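Local coordinates for protein U4/U6 snRNA-associated-splicing factor PRP24 (Saccharomyces cerevisiae, PDB 4N0T) that binds U6 snRNA, anneals it with U4 snRNA and serves as a recycling factor of the spliceosome in yeast pre-mRNA splicing, at residues Ala333-Met336 / Leu337-Asn341; Glu197-Glu200 / Gly201-Ser204; Lys27-Lys30 / His31-Pro34. One frame throughout, in Å; residues are numbered along the deposited sequence.

Contact 1: residues Ala333-Met336 / Leu337-Asn341; sequences AAKM and LMILN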
loop_
_atom_site.group_PDB
_atom_site.type_symbol
_atom_site.label_atom_id
_atom_site.label_comp_id
_atom_site.label_asym_id
_atom_site.label_seq_id
_atom_site.Cartn_x
_atom_site.Cartn_y
_atom_site.Cartn_z
ATOM N N ALA A 333 8.801 -21.705 16.491
ATOM C CA ALA A 333 8.135 -20.492 16.956
ATOM C C ALA A 333 8.674 -20.036 18.314
ATOM O O ALA A 333 8.918 -18.848 18.520
ATOM C CB ALA A 333 6.628 -20.687 17.016
ATOM N N ALA A 334 8.859 -20.979 19.235
ATOM C CA ALA A 334 9.384 -20.642 20.561
ATOM C C ALA A 334 10.783 -20.029 20.497
ATOM O O ALA A 334 11.088 -19.071 21.219
ATOM C CB ALA A 334 9.383 -21.862 21.457
ATOM N N LYS A 335 11.630 -20.578 19.638
ATOM C CA LYS A 335 12.982 -20.044 19.491
ATOM C C LYS A 335 12.959 -18.667 18.843
ATOM O O LYS A 335 13.746 -17.780 19.203
ATOM C CB LYS A 335 13.857 -20.993 18.670
ATOM C CG LYS A 335 15.312 -20.525 18.529
ATOM C CD LYS A 335 15.960 -20.192 19.887
ATOM C CE LYS A 335 17.406 -19.756 19.708
ATOM N NZ LYS A 335 18.274 -20.801 19.067
ATOM N N MET A 336 12.061 -18.485 17.879
ATOM C CA MET A 336 11.909 -17.184 17.243
ATOM C C MET A 336 11.390 -16.149 18.227
ATOM O O MET A 336 11.774 -14.984 18.163
ATOM C CB MET A 336 10.980 -17.283 16.033
ATOM C CG MET A 336 11.602 -18.031 14.882
ATOM S SD MET A 336 13.167 -17.304 14.376
ATOM C CE MET A 336 14.336 -18.526 14.982
ATOM N N LEU A 337 10.530 -16.579 19.147
ATOM C CA LEU A 337 10.032 -15.691 20.195
ATOM C C LEU A 337 11.208 -15.099 20.963
ATOM O O LEU A 337 11.298 -13.886 21.174
ATOM C CB LEU A 337 9.129 -16.466 21.154
ATOM C CG LEU A 337 8.410 -15.611 22.201
ATOM C CD1 LEU A 337 7.206 -14.906 21.594
ATOM C CD2 LEU A 337 7.986 -16.436 23.401
ATOM N N MET A 338 12.123 -15.970 21.366
ATOM C CA MET A 338 13.308 -15.539 22.104
ATOM C C MET A 338 14.229 -14.622 21.290
ATOM O O MET A 338 14.632 -13.553 21.759
ATOM C CB MET A 338 14.090 -16.764 22.583
ATOM C CG MET A 338 15.376 -16.398 23.286
ATOM S SD MET A 338 16.412 -17.849 23.578
ATOM C CE MET A 338 15.336 -18.840 24.619
ATOM N N ILE A 339 14.573 -15.059 20.081
ATOM C CA ILE A 339 15.474 -14.303 19.214
ATOM C C ILE A 339 14.924 -12.922 18.846
ATOM O O ILE A 339 15.644 -11.926 18.852
ATOM C CB ILE A 339 15.792 -15.095 17.920
ATOM C CG1 ILE A 339 16.736 -16.266 18.217
ATOM C CG2 ILE A 339 16.418 -14.193 16.860
ATOM C CD1 ILE A 339 17.038 -17.125 16.991
ATOM N N LEU A 340 13.640 -12.849 18.518
ATOM C CA LEU A 340 13.117 -11.589 17.993
ATOM C C LEU A 340 12.847 -10.517 19.045
ATOM O O LEU A 340 12.871 -9.327 18.733
ATOM C CB LEU A 340 11.853 -11.843 17.151
ATOM C CG LEU A 340 12.195 -12.454 15.790
ATOM C CD1 LEU A 340 10.951 -12.917 15.057
ATOM C CD2 LEU A 340 12.938 -11.433 14.961
ATOM N N ASN A 341 12.574 -10.924 20.283
ATOM C CA ASN A 341 12.205 -9.947 21.305
ATOM C C ASN A 341 13.399 -9.048 21.590
ATOM O O ASN A 341 14.462 -9.531 21.995
ATOM C CB ASN A 341 11.744 -10.630 22.593
ATOM C CG ASN A 341 11.088 -9.662 23.564
ATOM O OD1 ASN A 341 10.257 -8.834 23.178
ATOM N ND2 ASN A 341 11.472 -9.751 24.836
#
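M336 and I339, one turn apart on the helix 330-340, lie side by side and point the same way, and the evidence is a methyl-to-methyl approach: M336 CE stands 3.6 Å from I339 CD1. The bent thioether chain accounts for it. M336 CG is anti to the carbonyl carbon (chi1 -70°), and bends about CB-CG and CG-SD carry CE across to I339 CD1. K335 reaches the same methyl, its aliphatic chain running obliquely across the isoleucine with CE 3.8 Å from I339 CD1. I339 CD1 thus touches both a methionine methyl and a lysine methylene, which approach from different directions.

L340 treats M336 differently. Its CB sits 3.3 Å from M336 O, whereas the two side chains meet only loosely. Under these side chains run four successive i to i+4 backbone bonds. I339 N to K335 O is 3.0 Å and the straightest of the four, at 171°; M338 N to A334 O is the longest, at 3.3 Å.

Burial divides the group. A333 and M336 rest on F327 of strand 322-327, and L340 reaches F299 and L300 of helix 293-302, so this side of the helix faces the core of the occluded RNA-recognition motif. K335, M338 and I339 are exposed. Chemically, the contact is a backbone ladder that satisfies its own amides, overlaid by apolar contacts between carbon atoms of M336, I339 and K335; the lysine joins through its carbon chain, which leads NZ beyond the isoleucine methyl.

Contact 2: residues Glu197-Glu200 / Gly201-Ser204; sequences ESFE and GFGS
F199 and F202 meet across the end of the helix 192-199, and backbone hydrogen bonds set their spacing. F202 N donates to F199 O over 3.0 Å, an i to i+3 bond whose donor lies 43° out of the carbonyl plane, consistent with the tighter i to i+3 turn. The next bond, G203 N to E200 O at 3.2 Å, is more bent (143°) and comes from further above its carbonyl. G203, with phi 159°, takes backbone angles at which a CB would jam against the preceding carbonyl oxygen.

Water supplies one more link: a single molecule donates to E197 O and accepts from G201 N at 3.0 Å, bridging the i to i+4 position where the helical bond is replaced.

The apolar contact is slight. F202 CD2 approaches F199 CD2 obliquely at 4.2 Å, and F199 O lies near the plane of the F202 ring at its edge, 3.4 Å from F202 CD2.

In the third RRM, the loop after this helix leads into strand 205-209. F199 packs on I180 and I182 of strand 179-185, while both phenylalanines touch A237 of helix 231-237, joining the two helices over the sheet.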
loop_
_atom_site.group_PDB
_atom_site.type_symbol
_atom_site.label_atom_id
_atom_site.label_comp_id
_atom_site.label_asym_id
_atom_site.label_seq_id
_atom_site.Cartn_x
_atom_site.Cartn_y
_atom_site.Cartn_z
ATOM N N GLU A 197 -26.506 -18.490 -20.661
ATOM C CA GLU A 197 -27.924 -18.609 -21.018
ATOM C C GLU A 197 -28.829 -18.217 -19.856
ATOM O O GLU A 197 -29.887 -17.624 -20.060
ATOM C CB GLU A 197 -28.255 -20.038 -21.455
ATOM C CG GLU A 197 -27.620 -20.462 -22.767
ATOM C CD GLU A 197 -27.673 -21.967 -22.977
ATOM O OE1 GLU A 197 -27.145 -22.446 -24.006
ATOM O OE2 GLU A 197 -28.242 -22.672 -22.110
ATOM N N SER A 198 -28.405 -18.534 -18.635
ATOM C CA SER A 198 -29.258 -18.319 -17.473
ATOM C C SER A 198 -29.236 -16.886 -16.965
ATOM O O SER A 198 -30.177 -16.441 -16.302
ATOM C CB SER A 198 -28.879 -19.279 -16.344
ATOM O OG SER A 198 -29.058 -20.628 -16.753
ATOM N N PHE A 199 -28.155 -16.170 -17.256
ATOM C CA PHE A 199 -27.977 -14.828 -16.704
ATOM C C PHE A 199 -27.974 -13.677 -17.719
ATOM O O PHE A 199 -28.124 -12.530 -17.310
ATOM C CB PHE A 199 -26.676 -14.753 -15.883
ATOM C CG PHE A 199 -26.758 -15.419 -14.525
ATOM C CD1 PHE A 199 -26.503 -16.777 -14.385
ATOM C CD2 PHE A 199 -27.081 -14.677 -13.395
ATOM C CE1 PHE A 199 -26.563 -17.389 -13.142
ATOM C CE2 PHE A 199 -27.141 -15.279 -12.138
ATOM C CZ PHE A 199 -26.881 -16.638 -12.013
ATOM N N GLU A 200 -27.788 -13.953 -19.015
ATOM C CA GLU A 200 -27.627 -12.861 -19.990
ATOM C C GLU A 200 -28.872 -11.979 -20.140
ATOM O O GLU A 200 -28.777 -10.846 -20.610
ATOM C CB GLU A 200 -27.202 -13.377 -21.362
ATOM C CG GLU A 200 -28.295 -14.200 -22.037
ATOM C CD GLU A 200 -27.815 -14.892 -23.294
ATOM O OE1 GLU A 200 -26.702 -14.590 -23.759
ATOM O OE2 GLU A 200 -28.558 -15.755 -23.807
ATOM N N GLY A 201 -30.026 -12.491 -19.722
ATOM C CA GLY A 201 -31.243 -11.695 -19.704
ATOM C C GLY A 201 -31.149 -10.455 -18.826
ATOM O O GLY A 201 -31.815 -9.448 -19.082
ATOM N N PHE A 202 -30.327 -10.523 -17.775
ATOM C CA PHE A 202 -30.198 -9.400 -16.854
ATOM C C PHE A 202 -29.392 -8.239 -17.443
ATOM O O PHE A 202 -29.562 -7.093 -17.033
ATOM C CB PHE A 202 -29.555 -9.867 -15.539
ATOM C CG PHE A 202 -30.434 -10.772 -14.734
ATOM C CD1 PHE A 202 -31.528 -10.261 -14.042
ATOM C CD2 PHE A 202 -30.191 -12.135 -14.682
ATOM C CE1 PHE A 202 -32.348 -11.086 -13.307
ATOM C CE2 PHE A 202 -31.012 -12.970 -13.949
ATOM C CZ PHE A 202 -32.091 -12.445 -13.254
ATOM N N GLY A 203 -28.520 -8.537 -18.400
ATOM C CA GLY A 203 -27.659 -7.518 -18.990
ATOM C C GLY A 203 -26.439 -8.129 -19.655
ATOM O O GLY A 203 -26.181 -9.323 -19.509
ATOM N N SER A 204 -25.679 -7.317 -20.389
ATOM C CA SER A 204 -24.500 -7.813 -21.096
ATOM C C SER A 204 -23.450 -8.363 -20.136
ATOM O O SER A 204 -23.076 -7.693 -19.173
ATOM C CB SER A 204 -23.863 -6.693 -21.928
ATOM O OG SER A 204 -24.742 -6.258 -22.952
HETATM O O HOH W 1 -31.147 -15.196 -19.317
#

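Contact 3: residues Lys27-Lys30 / His31-Pro34; sequences KYFK and HCGP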
loop_
_atom_site.group_PDB
_atom_site.type_symbol
_atom_site.label_atom_id
_atom_site.label_comp_id
_atom_site.label_asym_id
_atom_site.label_seq_id
_atom_site.Cartn_x
_atom_site.Cartn_y
_atom_site.Cartn_z
ATOM N N LYS A 27 12.132 28.287 11.708
ATOM C CA LYS A 27 12.279 29.602 12.319
ATOM C C LYS A 27 12.201 30.727 11.298
ATOM O O LYS A 27 11.630 31.783 11.578
ATOM C CB LYS A 27 13.590 29.693 13.108
ATOM C CG LYS A 27 13.515 29.061 14.497
ATOM C CD LYS A 27 14.833 29.199 15.264
ATOM C CE LYS A 27 14.683 28.751 16.716
ATOM N NZ LYS A 27 14.318 27.308 16.821
ATOM N N TYR A 28 12.768 30.506 10.116
ATOM C CA TYR A 28 12.740 31.531 9.079
ATOM C C TYR A 28 11.318 31.767 8.557
ATOM O O TYR A 28 10.942 32.903 8.267
ATOM C CB TYR A 28 13.681 31.194 7.914
ATOM C CG TYR A 28 13.794 32.326 6.912
ATOM C CD1 TYR A 28 14.699 33.358 7.108
ATOM C CD2 TYR A 28 12.981 32.374 5.783
ATOM C CE1 TYR A 28 14.804 34.403 6.205
ATOM C CE2 TYR A 28 13.078 33.421 4.874
ATOM C CZ TYR A 28 13.995 34.429 5.096
ATOM O OH TYR A 28 14.098 35.468 4.204
ATOM N N PHE A 29 10.531 30.700 8.450
ATOM C CA PHE A 29 9.223 30.790 7.794
ATOM C C PHE A 29 8.015 30.711 8.732
ATOM O O PHE A 29 6.879 30.889 8.288
ATOM C CB PHE A 29 9.081 29.694 6.725
ATOM C CG PHE A 29 9.884 29.941 5.476
ATOM C CD1 PHE A 29 9.393 30.762 4.470
ATOM C CD2 PHE A 29 11.120 29.335 5.297
ATOM C CE1 PHE A 29 10.132 30.983 3.321
ATOM C CE2 PHE A 29 11.852 29.547 4.144
ATOM C CZ PHE A 29 11.360 30.368 3.160
ATOM N N LYS A 30 8.227 30.425 10.012
ATOM C CA LYS A 30 7.068 30.165 10.869
ATOM C C LYS A 30 6.187 31.391 11.127
ATOM O O LYS A 30 5.021 31.240 11.490
ATOM C CB LYS A 30 7.438 29.416 12.162
ATOM C CG LYS A 30 8.235 30.186 13.207
ATOM C CD LYS A 30 8.630 29.216 14.332
ATOM C CE LYS A 30 8.889 29.911 15.661
ATOM N NZ LYS A 30 10.181 30.640 15.675
ATOM N N HIS A 31 6.726 32.590 10.906
ATOM C CA HIS A 31 5.910 33.808 10.951
ATOM C C HIS A 31 4.966 33.919 9.745
ATOM O O HIS A 31 3.986 34.670 9.786
ATOM C CB HIS A 31 6.781 35.070 11.041
ATOM C CG HIS A 31 7.423 35.287 12.380
ATOM N ND1 HIS A 31 7.539 34.286 13.326
ATOM C CD2 HIS A 31 7.984 36.387 12.927
ATOM C CE1 HIS A 31 8.145 34.768 14.395
ATOM N NE2 HIS A 31 8.428 36.040 14.182
ATOM N N CYS A 32 5.254 33.181 8.673
ATOM C CA CYS A 32 4.404 33.221 7.482
ATOM C C CYS A 32 3.056 32.572 7.739
ATOM O O CYS A 32 2.068 32.880 7.069
ATOM C CB CYS A 32 5.067 32.503 6.306
ATOM S SG CYS A 32 6.522 33.315 5.688
ATOM N N GLY A 33 3.015 31.670 8.714
ATOM C CA GLY A 33 1.812 30.899 8.971
ATOM C C GLY A 33 2.187 29.529 9.495
ATOM O O GLY A 33 3.332 29.094 9.339
ATOM N N PRO A 34 1.233 28.847 10.140
ATOM C CA PRO A 34 1.503 27.517 10.692
ATOM C C PRO A 34 1.957 26.516 9.617
ATOM O O PRO A 34 1.406 26.478 8.516
ATOM C CB PRO A 34 0.155 27.104 11.306
ATOM C CG PRO A 34 -0.857 28.052 10.742
ATOM C CD PRO A 34 -0.121 29.323 10.467
#
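The turn that ends the helix 22-29 of the first RRM, and passes the chain to strand 35-42, is built around F29 and C32, a cysteine sulfur-aromatic pair. C32 SG lies at the edge of the F29 ring: it is 5.4 Å from the ring centroid and 77° off the ring normal, near the ring plane, with CD1 of F29 as its closest ring atom at 4.0 Å. A chi1 of -67° sets SG beside the backbone N of C32 and turns it toward the F29 ring.

The same two residues share the main backbone bond. C32 N donates to F29 O at 2.8 Å, with the donor 50° out of the carbonyl plane, an i to i+3 geometry in place of the i to i+4 bond of a regular helix. F29 O also has C32 CB at 3.1 Å, so both the N-H and the CB of C32 lie against this oxygen. The following bond, G33 N to K30 O at 3.5 Å, is weak. G33 adopts a positive phi, where a CB would collide with the preceding carbonyl oxygen, and the chain then leaves towards P34.

F29 is buried against I53 of strand 49-55, V79 of strand 75-81 and A64 of helix 58-65, and C32 touches F55 and A63, so the pair lies between the sheet and the second helix. On the exposed side, the K30 chain crosses the H31 side chain at an angle; K30 CG comes within 4.2 Å of H31 ND1, while K30 NZ, 5.1 Å from that same ring nitrogen, is near it but not in contact.

Overall arrangement
Along the chain the order is contact 3, contact 2, contact 1, each in a different RNA-recognition domain: the first RRM, the third RRM and the occluded motif. None touches another. The centres of contacts 2 and 3 are about 63 Å apart, on opposite sides of the chain's centre; contact 1 has its centre about 56 Å from that of contact 2 and about 48 Å from that of contact 3. Contacts 2 and 3 occupy equivalent places, where a loop carries the chain from first helix to second strand; contact 1 lies on the second helix of its domain. All three sheets are antiparallel with strand order 2-3-1-5-4: one repeated fold supplies separate modules in this RNA-binding protein.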